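Local coordinates for serine--tRNA ligase, cytoplasmic (Candida albicans, PDB 3QO8), which attaches serine to tRNA(Ser) in two steps, first activating the amino acid with ATP as seryl-adenylate and then passing it to the acceptor end of the tRNA, at residues K300-V305 with C400-L405; V205-P210 with V269-Y274; A349-L354 with S369-T374; L243-E248 with C277-A282. All coordinates share one frame; numbering follows the deposited sequence. Where two conformers were deposited one is given.

Overall arrangement
All four interactions belong to the catalytic core of this class II synthetase and reach one mixed, largely antiparallel sheet. Along the chain, the segments of interactions 2 and 4 alternate, and both use strand 269-278; interaction 1 follows, with the hairpin of interaction 3 lying between its two segments. Across the sheet, strand 205-208 pairs with 269-278, then come 297-307, 399-404, 363-372 and 350-358, so interactions 2, 1 and 3 form a row. Interaction 1 is central, its centre about 9, 10 and 15 Å from those of interactions 2, 3 and 4. Strands and loop of interactions 1, 3 and 4 together enclose the bound seryl-adenylate analogue; interactions 2 and 4 also touch the second subunit.

Interaction 1: residues K300-V305 with C400-L405; sequences KIEQFV and CLNSTL. With SSA (5'-O-(N-(L-seryl)-sulfamoyl)adenosine), chain B.
The Phe304 ring lies over the backbone of the opposite strand, with Leu401 O beneath one face, 3.6 Å from Phe304 CD1. CZ reaches Cys400 CB at 3.8 Å, and the Cys400 sulfur stands obliquely beside the ring. Asn402 CB meets the ring obliquely, while its amide plane runs nearly parallel to it, 11° apart. Strands 300-305 and 400-404 run antiparallel as neighbours in the central sheet of the class II catalytic core; paired amides join Gln303 to Ser403 and Val305 to Leu401, and Leu405 N also bonds Ile301 O, where the chain turns a corner. On the face bearing Phe304, the seryl-adenylate analogue is held. Glu302 uses both carboxylate oxygens: OE1 accepts from the seryl OG and OE2 from the amino N10, each at 2.7 Å. The same seryl OG accepts from Thr404 OG1 at 2.6 Å. From above the carboxylate plane, Lys300 NZ forms a salt bridge with Glu302 OE1 at 3.0 Å, its chain bent at chi3 and chi4 (55° and 50°); NZ also bonds Thr246. On the other face, Gln303 NE2 passes Ser403 OG to reach Met319 O in helix 312-329, against which Leu401 packs.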
# COMPACT_ATOMS: atom_id res chain seq x y z
N LYS A 300 2.88 -9.91 3.52
CA LYS A 300 2.62 -11.35 3.59
C LYS A 300 3.12 -12.04 2.33
O LYS A 300 2.84 -11.61 1.20
CB LYS A 300 1.11 -11.62 3.79
CG LYS A 300 0.76 -13.13 3.90
CD LYS A 300 -0.70 -13.37 4.41
CE LYS A 300 -1.75 -12.64 3.55
NZ LYS A 300 -1.58 -12.89 2.09
N ILE A 301 3.90 -13.10 2.55
CA ILE A 301 4.21 -14.06 1.51
C ILE A 301 3.14 -15.15 1.54
O ILE A 301 2.94 -15.82 2.55
CB ILE A 301 5.61 -14.69 1.69
CG1 ILE A 301 6.68 -13.59 1.75
CG2 ILE A 301 5.88 -15.70 0.57
CD1 ILE A 301 6.60 -12.59 0.59
N GLU A 302 2.47 -15.33 0.40
CA GLU A 302 1.30 -16.16 0.24
C GLU A 302 1.60 -17.32 -0.71
O GLU A 302 2.26 -17.14 -1.73
CB GLU A 302 0.20 -15.29 -0.41
CG GLU A 302 -1.12 -16.02 -0.68
CD GLU A 302 -1.94 -16.22 0.60
OE1 GLU A 302 -1.42 -15.90 1.69
OE2 GLU A 302 -3.10 -16.70 0.50
N GLN A 303 1.13 -18.52 -0.37
CA GLN A 303 1.11 -19.62 -1.34
C GLN A 303 -0.22 -19.58 -2.07
O GLN A 303 -1.28 -19.59 -1.44
CB GLN A 303 1.19 -20.98 -0.64
CG GLN A 303 2.44 -21.22 0.15
CD GLN A 303 2.42 -22.61 0.77
OE1 GLN A 303 2.47 -23.60 0.06
NE2 GLN A 303 2.33 -22.67 2.09
N PHE A 304 -0.20 -19.56 -3.40
CA PHE A 304 -1.45 -19.67 -4.13
C PHE A 304 -1.28 -20.69 -5.23
O PHE A 304 -0.36 -20.59 -6.05
CB PHE A 304 -1.95 -18.33 -4.70
CG PHE A 304 -3.34 -18.42 -5.29
CD1 PHE A 304 -4.46 -18.15 -4.51
CD2 PHE A 304 -3.53 -18.85 -6.59
CE1 PHE A 304 -5.74 -18.26 -5.03
CE2 PHE A 304 -4.82 -18.98 -7.12
CZ PHE A 304 -5.92 -18.69 -6.34
N VAL A 305 -2.18 -21.66 -5.27
CA VAL A 305 -2.02 -22.80 -6.16
C VAL A 305 -3.31 -23.14 -6.87
O VAL A 305 -4.38 -23.11 -6.28
CB VAL A 305 -1.55 -24.06 -5.38
CG1 VAL A 305 -1.33 -25.23 -6.34
CG2 VAL A 305 -0.28 -23.76 -4.59
N CYS A 400 -8.74 -24.03 -6.53
CA CYS A 400 -7.84 -23.03 -5.96
C CYS A 400 -7.61 -23.30 -4.48
O CYS A 400 -8.55 -23.58 -3.73
CB CYS A 400 -8.39 -21.62 -6.13
SG CYS A 400 -8.79 -21.29 -7.88
N LEU A 401 -6.36 -23.18 -4.08
CA LEU A 401 -5.98 -23.30 -2.69
C LEU A 401 -5.12 -22.11 -2.35
O LEU A 401 -4.43 -21.56 -3.22
CB LEU A 401 -5.16 -24.57 -2.47
CG LEU A 401 -5.81 -25.90 -2.86
CD1 LEU A 401 -5.31 -26.35 -4.23
CD2 LEU A 401 -5.48 -26.95 -1.80
N ASN A 402 -5.17 -21.68 -1.09
CA ASN A 402 -4.30 -20.62 -0.65
C ASN A 402 -3.82 -20.93 0.75
O ASN A 402 -4.55 -21.54 1.54
CB ASN A 402 -5.01 -19.26 -0.71
CG ASN A 402 -6.10 -19.12 0.34
OD1 ASN A 402 -5.85 -18.70 1.48
ND2 ASN A 402 -7.34 -19.45 -0.05
N SER A 403 -2.59 -20.54 1.05
CA SER A 403 -2.06 -20.71 2.40
C SER A 403 -1.05 -19.63 2.71
O SER A 403 -0.17 -19.32 1.90
CB SER A 403 -1.43 -22.10 2.57
OG SER A 403 -0.76 -22.20 3.82
N THR A 404 -1.16 -19.03 3.89
CA THR A 404 -0.11 -18.15 4.35
C THR A 404 1.21 -18.91 4.30
O THR A 404 1.27 -20.07 4.67
CB THR A 404 -0.34 -17.74 5.80
OG1 THR A 404 -1.71 -17.35 5.98
CG2 THR A 404 0.60 -16.59 6.18
N LEU A 405 2.28 -18.27 3.83
CA LEU A 405 3.61 -18.76 4.18
C LEU A 405 4.07 -17.97 5.40
O LEU A 405 4.25 -18.53 6.47
CB LEU A 405 4.62 -18.63 3.03
CG LEU A 405 5.98 -19.19 3.49
CD1 LEU A 405 5.98 -20.72 3.49
CD2 LEU A 405 7.14 -18.66 2.67
N10 SSA B . -5.03 -15.59 1.97
CA SSA B . -5.25 -16.25 3.25
CB SSA B . -4.04 -17.11 3.61
OG SSA B . -2.91 -16.29 3.94
C9 SSA B . -5.49 -15.24 4.33
O9 SSA B . -5.39 -14.03 4.12
N8 SSA B . -5.82 -15.72 5.52
S1 SSA B . -5.82 -14.83 6.86
O1S SSA B . -6.88 -13.87 6.89
O2S SSA B . -5.93 -15.71 7.98
O5' SSA B . -4.47 -14.11 6.99
C5' SSA B . -3.25 -14.82 6.91
C4' SSA B . -2.34 -14.40 8.06
O4' SSA B . -2.04 -12.99 8.06
C3' SSA B . -2.93 -14.65 9.43
O3' SSA B . -2.81 -16.04 9.77
C2' SSA B . -2.06 -13.74 10.29
O2' SSA B . -0.79 -14.35 10.55
C1' SSA B . -1.82 -12.53 9.39
N9 SSA B . -2.79 -11.45 9.70
C8 SSA B . -4.11 -11.46 9.47
N7 SSA B . -4.63 -10.30 9.91
C5 SSA B . -3.62 -9.56 10.41
C6 SSA B . -3.54 -8.31 10.98
N6 SSA B . -4.68 -7.58 11.11
N1 SSA B . -2.34 -7.83 11.38
C2 SSA B . -1.24 -8.57 11.24
N3 SSA B . -1.28 -9.78 10.68
C4 SSA B . -2.46 -10.30 10.28

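Interaction 2: residues V205-P210 with V269-Y274; sequences VPLQAP and VRYAGY
Arg270 O accepts from Val205 N at 2.8 Å and opens a parallel ladder in the central sheet of the class II core, where strand 205-208 lies beside strand 269-274 with their short axes 42° apart. The Arg270 side chain leads away from this pairing to a salt bridge with Glu315. Tyr271 follows, its ring beside Val205, the two side chains pointing the same way with Val205 CB 3.8 Å from Tyr271 CD1. Val205 O sits at the ring edge in its plane, whereas Leu207 CD2 lies over a face, a CH-pi contact 4.0 Å from the Tyr271 centroid. The Tyr271 hydroxyl bonds His255, and Ile251 of helix 248-252 packs against both Tyr271 and Leu207. Ala272 links twice, N giving to Val205 O and O taking Leu207 N, while its methyl turns to the face shared with Pro206. At Gly273, which pairs with Leu207, CA approaches Leu207 O to 3.3 Å. Tyr274 then bonds through N to Leu207 O and through O to Ala209 N. The Gln208 amide also bonds Glu299 of the second subunit, where the sheet continues as an antiparallel ladder. With CG anti to the backbone N (chi1 -178°), Gln208 extends alongside Tyr274 and brings OE1 to the ring edge, 3.9 Å from CD2, the amide and ring planes 79° apart.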
# COMPACT_ATOMS: atom_id res chain seq x y z
N VAL A 205 6.34 -19.66 -8.44
CA VAL A 205 6.70 -18.47 -9.21
C VAL A 205 6.46 -17.21 -8.37
O VAL A 205 5.34 -16.95 -7.97
CB VAL A 205 5.85 -18.41 -10.49
CG1 VAL A 205 6.10 -17.11 -11.25
CG2 VAL A 205 6.14 -19.64 -11.36
N PRO A 206 7.53 -16.43 -8.11
CA PRO A 206 7.33 -15.19 -7.36
C PRO A 206 6.39 -14.26 -8.10
O PRO A 206 6.53 -14.05 -9.31
CB PRO A 206 8.74 -14.59 -7.30
CG PRO A 206 9.66 -15.79 -7.42
CD PRO A 206 8.95 -16.70 -8.39
N LEU A 207 5.43 -13.71 -7.38
CA LEU A 207 4.46 -12.86 -8.04
C LEU A 207 4.09 -11.72 -7.11
O LEU A 207 3.44 -11.96 -6.10
CB LEU A 207 3.22 -13.68 -8.40
CG LEU A 207 2.15 -13.03 -9.27
CD1 LEU A 207 2.75 -12.62 -10.61
CD2 LEU A 207 0.98 -13.98 -9.45
N GLN A 208 4.52 -10.50 -7.43
CA GLN A 208 4.14 -9.35 -6.62
C GLN A 208 2.86 -8.74 -7.14
O GLN A 208 2.80 -8.27 -8.27
CB GLN A 208 5.23 -8.29 -6.56
CG GLN A 208 4.85 -7.09 -5.65
CD GLN A 208 6.00 -6.11 -5.49
OE1 GLN A 208 7.15 -6.49 -5.55
NE2 GLN A 208 5.68 -4.83 -5.32
N ALA A 209 1.84 -8.75 -6.29
CA ALA A 209 0.51 -8.35 -6.71
C ALA A 209 0.28 -6.87 -6.43
O ALA A 209 0.82 -6.33 -5.47
CB ALA A 209 -0.55 -9.20 -5.95
N PRO A 210 -0.55 -6.23 -7.26
CA PRO A 210 -0.95 -4.85 -6.97
C PRO A 210 -1.83 -4.85 -5.72
O PRO A 210 -2.49 -5.85 -5.45
CB PRO A 210 -1.77 -4.46 -8.20
CG PRO A 210 -2.30 -5.76 -8.72
CD PRO A 210 -1.22 -6.76 -8.46
N VAL A 269 -0.18 -24.98 -11.05
CA VAL A 269 0.53 -23.70 -11.13
C VAL A 269 0.64 -23.16 -9.70
O VAL A 269 -0.37 -23.02 -9.02
CB VAL A 269 -0.22 -22.70 -12.01
CG1 VAL A 269 0.29 -21.31 -11.79
CG2 VAL A 269 -0.13 -23.10 -13.49
N ARG A 270 1.86 -22.87 -9.26
CA ARG A 270 2.08 -22.44 -7.88
C ARG A 270 2.70 -21.05 -7.83
O ARG A 270 3.75 -20.82 -8.43
CB ARG A 270 2.99 -23.44 -7.18
CG ARG A 270 2.46 -24.90 -7.21
CD ARG A 270 3.30 -25.81 -6.32
NE ARG A 270 2.72 -27.14 -6.14
CZ ARG A 270 3.23 -28.26 -6.64
NH1 ARG A 270 4.35 -28.20 -7.35
NH2 ARG A 270 2.65 -29.43 -6.42
N TYR A 271 2.06 -20.12 -7.12
CA TYR A 271 2.58 -18.76 -6.98
C TYR A 271 3.01 -18.46 -5.54
O TYR A 271 2.31 -18.78 -4.59
CB TYR A 271 1.54 -17.73 -7.41
CG TYR A 271 1.23 -17.80 -8.88
CD1 TYR A 271 2.20 -17.48 -9.83
CD2 TYR A 271 -0.02 -18.21 -9.33
CE1 TYR A 271 1.92 -17.56 -11.21
CE2 TYR A 271 -0.30 -18.29 -10.69
CZ TYR A 271 0.67 -17.96 -11.62
OH TYR A 271 0.38 -18.05 -12.96
N ALA A 272 4.20 -17.87 -5.42
CA ALA A 272 4.66 -17.29 -4.17
C ALA A 272 4.27 -15.81 -4.23
O ALA A 272 5.01 -14.97 -4.76
CB ALA A 272 6.16 -17.45 -4.05
N GLY A 273 3.09 -15.51 -3.70
CA GLY A 273 2.55 -14.16 -3.77
C GLY A 273 3.19 -13.26 -2.74
O GLY A 273 3.46 -13.69 -1.64
N TYR A 274 3.45 -12.01 -3.11
CA TYR A 274 3.94 -11.04 -2.14
C TYR A 274 3.20 -9.73 -2.32
O TYR A 274 3.05 -9.22 -3.44
CB TYR A 274 5.45 -10.80 -2.29
CG TYR A 274 5.89 -9.53 -1.60
CD1 TYR A 274 5.72 -9.39 -0.22
CD2 TYR A 274 6.41 -8.46 -2.30
CE1 TYR A 274 6.07 -8.23 0.43
CE2 TYR A 274 6.78 -7.28 -1.64
CZ TYR A 274 6.61 -7.18 -0.28
OH TYR A 274 6.96 -6.03 0.41

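Interaction 3: residues A349-L354 with S369-T374; sequences AKKYDL and SCSNCT. With MG (magnesium ion), chain C; SSA (5'-O-(N-(L-seryl)-sulfamoyl)adenosine), chain B.
A beta hairpin of the class II catalytic core, strands 350-358 and 363-372, carries one corner of the magnesium and ATP site, and this contact joins its two antiparallel arms. Ser369 is the pivot: its OG binds the magnesium ion at 2.4 Å and also donates to Asp353 OD1 at 2.7 Å, meeting that oxygen from above the carboxylate plane, 51° out of it. This second-shell carboxylate thus fixes the rotation of a metal ligand, and probably makes the hydroxyl oxygen a stronger donor to the ion. Asp353 OD2 takes a bond from a metal-bound water at 2.7 Å. Lys351 NZ gives a hydrogen bond to another metal-bound water at 2.8 Å. Its aliphatic part runs past Ser371, CD 3.4 Å from Ser371 OG, before a bend at chi3 (103°) turns the ammonium group toward the water shell. Glu366, a third water and the sulfamoyl O2S of the seryl-adenylate analogue complete the magnesium's partners. Backbone bonds pair Tyr352 with Cys370 in both directions; Ala349 and Lys350 both face Asn372 in a classic beta bulge, and Asn372 OD1 accepts from Thr374 N in an Asx turn. On the face with Cys370 and Tyr352 lies helix 312-329, Phe316 meeting the tyrosine edge-to-face; strand 334-338 flanks strand 350-358, and strand 399-404 flanks strand 363-372.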
# COMPACT_ATOMS: atom_id res chain seq x y z
N ALA A 349 -13.61 -25.19 1.72
CA ALA A 349 -14.20 -26.49 2.01
C ALA A 349 -13.49 -27.13 3.20
O ALA A 349 -14.08 -27.95 3.90
CB ALA A 349 -14.12 -27.41 0.79
N LYS A 350 -12.25 -26.73 3.44
CA LYS A 350 -11.45 -27.24 4.55
C LYS A 350 -10.36 -26.24 4.86
O LYS A 350 -9.77 -25.66 3.93
CB LYS A 350 -10.81 -28.58 4.17
CG LYS A 350 -10.01 -29.25 5.29
CD LYS A 350 -9.40 -30.56 4.81
CE LYS A 350 -8.64 -31.27 5.93
NZ LYS A 350 -9.51 -31.75 7.05
N LYS A 351 -10.06 -26.03 6.14
CA LYS A 351 -9.00 -25.11 6.53
C LYS A 351 -8.16 -25.62 7.70
O LYS A 351 -8.71 -26.13 8.68
CB LYS A 351 -9.60 -23.75 6.88
CG LYS A 351 -8.57 -22.69 7.22
CD LYS A 351 -9.22 -21.33 7.24
CE LYS A 351 -9.46 -20.87 8.66
NZ LYS A 351 -10.27 -19.64 8.68
N TYR A 352 -6.84 -25.49 7.59
CA TYR A 352 -5.92 -25.77 8.69
C TYR A 352 -5.26 -24.48 9.07
O TYR A 352 -4.85 -23.72 8.19
CB TYR A 352 -4.80 -26.72 8.27
CG TYR A 352 -5.10 -28.20 8.30
CD1 TYR A 352 -6.37 -28.69 8.59
CD2 TYR A 352 -4.09 -29.13 8.04
CE1 TYR A 352 -6.62 -30.05 8.60
CE2 TYR A 352 -4.33 -30.47 8.05
CZ TYR A 352 -5.59 -30.93 8.33
OH TYR A 352 -5.80 -32.29 8.34
N ASP A 353 -5.11 -24.22 10.37
CA ASP A 353 -4.30 -23.10 10.80
C ASP A 353 -3.03 -23.64 11.44
O ASP A 353 -3.04 -24.69 12.10
CB ASP A 353 -5.05 -22.23 11.82
CG ASP A 353 -6.09 -21.32 11.19
OD1 ASP A 353 -6.35 -21.43 9.97
OD2 ASP A 353 -6.67 -20.50 11.94
N LEU A 354 -1.92 -22.95 11.21
CA LEU A 354 -0.71 -23.21 11.97
C LEU A 354 -0.68 -22.10 12.99
O LEU A 354 -0.75 -20.91 12.65
CB LEU A 354 0.55 -23.21 11.08
CG LEU A 354 1.87 -23.56 11.79
CD1 LEU A 354 2.84 -24.26 10.85
CD2 LEU A 354 2.52 -22.33 12.41
N SER A 369 -3.14 -19.54 7.84
CA SER A 369 -4.34 -20.28 7.44
C SER A 369 -4.10 -20.89 6.07
O SER A 369 -3.58 -20.23 5.17
CB SER A 369 -5.57 -19.38 7.37
OG SER A 369 -6.04 -19.07 8.67
N CYS A 370 -4.49 -22.15 5.92
CA CYS A 370 -4.30 -22.91 4.70
C CYS A 370 -5.66 -23.51 4.32
O CYS A 370 -6.24 -24.27 5.09
CB CYS A 370 -3.28 -24.03 4.96
SG CYS A 370 -2.98 -25.16 3.53
N SER A 371 -6.16 -23.15 3.14
CA SER A 371 -7.52 -23.50 2.73
C SER A 371 -7.55 -24.15 1.37
O SER A 371 -6.88 -23.71 0.45
CB SER A 371 -8.39 -22.25 2.67
OG SER A 371 -8.46 -21.60 3.93
N ASN A 372 -8.37 -25.20 1.23
CA ASN A 372 -8.77 -25.71 -0.07
C ASN A 372 -10.14 -25.13 -0.37
O ASN A 372 -11.11 -25.40 0.35
CB ASN A 372 -8.83 -27.23 -0.08
CG ASN A 372 -9.07 -27.80 -1.48
OD1 ASN A 372 -9.36 -27.06 -2.43
ND2 ASN A 372 -8.94 -29.12 -1.61
N CYS A 373 -10.21 -24.29 -1.40
CA CYS A 373 -11.45 -23.63 -1.79
C CYS A 373 -12.08 -24.34 -2.99
O CYS A 373 -13.01 -23.82 -3.62
CB CYS A 373 -11.17 -22.14 -2.11
SG CYS A 373 -10.56 -21.20 -0.65
N THR A 374 -11.58 -25.53 -3.29
CA THR A 374 -12.01 -26.30 -4.47
C THR A 374 -12.30 -25.37 -5.66
O THR A 374 -11.43 -24.56 -6.02
CB THR A 374 -13.18 -27.29 -4.15
OG1 THR A 374 -14.35 -26.59 -3.72
CG2 THR A 374 -12.76 -28.27 -3.06
MG MG C . -7.10 -17.09 9.52
N10 SSA B . -5.03 -15.59 1.97
CA SSA B . -5.25 -16.25 3.25
CB SSA B . -4.04 -17.11 3.61
OG SSA B . -2.91 -16.29 3.94
C9 SSA B . -5.49 -15.24 4.33
O9 SSA B . -5.39 -14.03 4.12
N8 SSA B . -5.82 -15.72 5.52
S1 SSA B . -5.82 -14.83 6.86
O1S SSA B . -6.88 -13.87 6.89
O2S SSA B . -5.93 -15.71 7.98
O5' SSA B . -4.47 -14.11 6.99
C5' SSA B . -3.25 -14.82 6.91
C4' SSA B . -2.34 -14.40 8.06
O4' SSA B . -2.04 -12.99 8.06
C3' SSA B . -2.93 -14.65 9.43
O3' SSA B . -2.81 -16.04 9.77
C2' SSA B . -2.06 -13.74 10.29
O2' SSA B . -0.79 -14.35 10.55
C1' SSA B . -1.82 -12.53 9.39
N9 SSA B . -2.79 -11.45 9.70
C8 SSA B . -4.11 -11.46 9.47
N7 SSA B . -4.63 -10.30 9.91
C5 SSA B . -3.62 -9.56 10.41
C6 SSA B . -3.54 -8.31 10.98
N6 SSA B . -4.68 -7.58 11.11
N1 SSA B . -2.34 -7.83 11.38
C2 SSA B . -1.24 -8.57 11.24
N3 SSA B . -1.28 -9.78 10.68
C4 SSA B . -2.46 -10.30 10.28
O HOH W 1 -8.20 -18.50 11.11
O HOH W 2 -8.98 -17.33 7.74
O HOH W 3 -8.56 -15.39 10.67

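Interaction 4: residues L243-E248 with C277-A282; sequences LIATSE and CFRREA. With SSA (5'-O-(N-(L-seryl)-sulfamoyl)adenosine), chain B.
Arg279 hooks onto Ala245 O where the serine-binding loop 243-248 meets the end of strand 269-278 in the class II active site; its position and sulfamoyl contacts fit the motif 2 arginine of this enzyme class. Among the hydrogen bonds, NE and NH2 of Arg279 both grip that one carbonyl oxygen side-on, each at 3.1 Å, with Ala245 O in the guanidinium plane and the donors arriving from the same face of the carbonyl. The grip fixes the rotation of the guanidinium at the end of a chain extended from CG to NE. A backbone bond runs from Phe278 N to Ile244 O. One water donates to both Leu243 O and Phe278 O and bridges the two segments there. The apolar contact is Leu243 CD1 over a face of the Phe278 ring, 4.1 Å from CG; Cys277 adds van der Waals contacts, CB beside Ala245 O and SG near Thr246 CA. Ligand contacts complete the account. The amino N10 of the seryl-adenylate analogue donates to Thr246 OG1 and, in one of the two conformers of Glu248, to its OE1; Thr246 OG1 also accepts from Glu248 N, a capping bond at the start of helix 248-252, besides a bond with Lys300. Glu281 OE1 takes a weak bond from the adenine N6, and its OE2 forms a salt bridge with Arg294. Arg280 pairs with Asp236 of the second subunit. The adenine C8 lies over one face of the Arg279 guanidinium, toward its rim, while NH1 donates to sulfamoyl O1S at 2.8 Å and NH2 to the seryl carbonyl O9 at 3.0 Å.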
# COMPACT_ATOMS: atom_id res chain seq x y z
N LEU A 243 -8.47 -1.49 -1.54
CA LEU A 243 -7.18 -2.05 -1.13
C LEU A 243 -7.36 -3.52 -0.78
O LEU A 243 -8.37 -3.91 -0.18
CB LEU A 243 -6.63 -1.28 0.07
CG LEU A 243 -6.11 0.12 -0.27
CD1 LEU A 243 -5.69 0.82 1.02
CD2 LEU A 243 -4.93 0.02 -1.23
N ILE A 244 -6.39 -4.36 -1.14
CA ILE A 244 -6.50 -5.79 -0.89
C ILE A 244 -6.21 -6.14 0.56
O ILE A 244 -5.41 -5.47 1.21
CB ILE A 244 -5.56 -6.60 -1.83
CG1 ILE A 244 -4.09 -6.38 -1.47
CG2 ILE A 244 -5.87 -6.26 -3.32
CD1 ILE A 244 -3.09 -7.22 -2.31
N ALA A 245 -6.87 -7.19 1.07
CA ALA A 245 -6.63 -7.71 2.40
C ALA A 245 -5.55 -8.78 2.38
O ALA A 245 -4.98 -9.13 3.41
CB ALA A 245 -7.95 -8.30 2.99
N THR A 246 -5.26 -9.30 1.19
CA THR A 246 -4.31 -10.40 1.03
C THR A 246 -4.04 -10.57 -0.45
O THR A 246 -4.94 -10.35 -1.27
CB THR A 246 -4.88 -11.75 1.62
OG1 THR A 246 -4.17 -12.86 1.04
CG2 THR A 246 -6.36 -11.91 1.30
N SER A 247 -2.82 -10.96 -0.81
CA SER A 247 -2.51 -11.18 -2.22
C SER A 247 -3.35 -12.30 -2.84
O SER A 247 -3.42 -12.43 -4.06
CB SER A 247 -1.00 -11.39 -2.46
OG SER A 247 -0.52 -12.55 -1.78
N GLU A 248 -3.98 -13.10 -1.98
CA GLU A 248 -4.91 -14.12 -2.42
C GLU A 248 -5.93 -13.52 -3.38
O GLU A 248 -6.28 -14.12 -4.40
CB GLU A 248 -5.64 -14.74 -1.22
CG GLU A 248 -6.66 -15.81 -1.58
CD GLU A 248 -7.74 -16.03 -0.51
OE1 GLU A 248 -7.47 -15.83 0.71
OE2 GLU A 248 -8.87 -16.39 -0.90
N CYS A 277 -0.81 -5.82 2.75
CA CYS A 277 -2.19 -6.21 3.01
C CYS A 277 -2.80 -5.19 3.95
O CYS A 277 -2.14 -4.75 4.89
CB CYS A 277 -2.23 -7.60 3.67
SG CYS A 277 -1.33 -8.87 2.71
N PHE A 278 -4.05 -4.83 3.70
CA PHE A 278 -4.69 -3.75 4.46
C PHE A 278 -6.03 -4.23 5.00
O PHE A 278 -6.86 -4.73 4.24
CB PHE A 278 -4.87 -2.52 3.56
CG PHE A 278 -3.57 -2.07 2.93
CD1 PHE A 278 -2.76 -1.15 3.58
CD2 PHE A 278 -3.15 -2.61 1.73
CE1 PHE A 278 -1.54 -0.77 3.01
CE2 PHE A 278 -1.94 -2.23 1.16
CZ PHE A 278 -1.15 -1.30 1.80
N ARG A 279 -6.23 -4.08 6.31
CA ARG A 279 -7.45 -4.55 6.93
C ARG A 279 -7.97 -3.55 7.96
O ARG A 279 -7.22 -3.10 8.81
CB ARG A 279 -7.21 -5.91 7.58
CG ARG A 279 -6.67 -6.93 6.60
CD ARG A 279 -6.63 -8.32 7.21
NE ARG A 279 -6.07 -9.27 6.26
CZ ARG A 279 -6.18 -10.59 6.36
NH1 ARG A 279 -6.85 -11.14 7.38
NH2 ARG A 279 -5.63 -11.36 5.42
N ARG A 280 -9.24 -3.20 7.85
CA ARG A 280 -9.87 -2.28 8.79
C ARG A 280 -9.97 -2.86 10.20
O ARG A 280 -9.97 -2.11 11.17
CB ARG A 280 -11.25 -1.86 8.28
CG ARG A 280 -11.19 -1.04 6.97
CD ARG A 280 -12.56 -0.45 6.62
NE ARG A 280 -13.14 0.22 7.78
CZ ARG A 280 -14.35 -0.04 8.26
NH1 ARG A 280 -15.12 -0.96 7.67
NH2 ARG A 280 -14.80 0.61 9.32
N GLU A 281 -10.02 -4.19 10.30
CA GLU A 281 -10.19 -4.85 11.59
C GLU A 281 -11.30 -4.15 12.37
O GLU A 281 -11.16 -3.86 13.56
CB GLU A 281 -8.88 -4.80 12.39
CG GLU A 281 -7.72 -5.53 11.69
CD GLU A 281 -7.91 -7.05 11.71
OE1 GLU A 281 -7.54 -7.73 10.73
OE2 GLU A 281 -8.43 -7.57 12.72
N ALA A 282 -12.39 -3.87 11.67
CA ALA A 282 -13.45 -3.03 12.22
C ALA A 282 -14.17 -3.68 13.41
O ALA A 282 -14.72 -2.98 14.26
CB ALA A 282 -14.45 -2.65 11.13
N10 SSA B . -5.03 -15.59 1.97
CA SSA B . -5.25 -16.25 3.25
CB SSA B . -4.04 -17.11 3.61
OG SSA B . -2.91 -16.29 3.94
C9 SSA B . -5.49 -15.24 4.33
O9 SSA B . -5.39 -14.03 4.12
N8 SSA B . -5.82 -15.72 5.52
S1 SSA B . -5.82 -14.83 6.86
O1S SSA B . -6.88 -13.87 6.89
O2S SSA B . -5.93 -15.71 7.98
O5' SSA B . -4.47 -14.11 6.99
C5' SSA B . -3.25 -14.82 6.91
C4' SSA B . -2.34 -14.40 8.06
O4' SSA B . -2.04 -12.99 8.06
C3' SSA B . -2.93 -14.65 9.43
O3' SSA B . -2.81 -16.04 9.77
C2' SSA B . -2.06 -13.74 10.29
O2' SSA B . -0.79 -14.35 10.55
C1' SSA B . -1.82 -12.53 9.39
N9 SSA B . -2.79 -11.45 9.70
C8 SSA B . -4.11 -11.46 9.47
N7 SSA B . -4.63 -10.30 9.91
C5 SSA B . -3.62 -9.56 10.41
C6 SSA B . -3.54 -8.31 10.98
N6 SSA B . -4.68 -7.58 11.11
N1 SSA B . -2.34 -7.83 11.38
C2 SSA B . -1.24 -8.57 11.24
N3 SSA B . -1.28 -9.78 10.68
C4 SSA B . -2.46 -10.30 10.28
O HOH W 4 -8.35 -3.29 2.47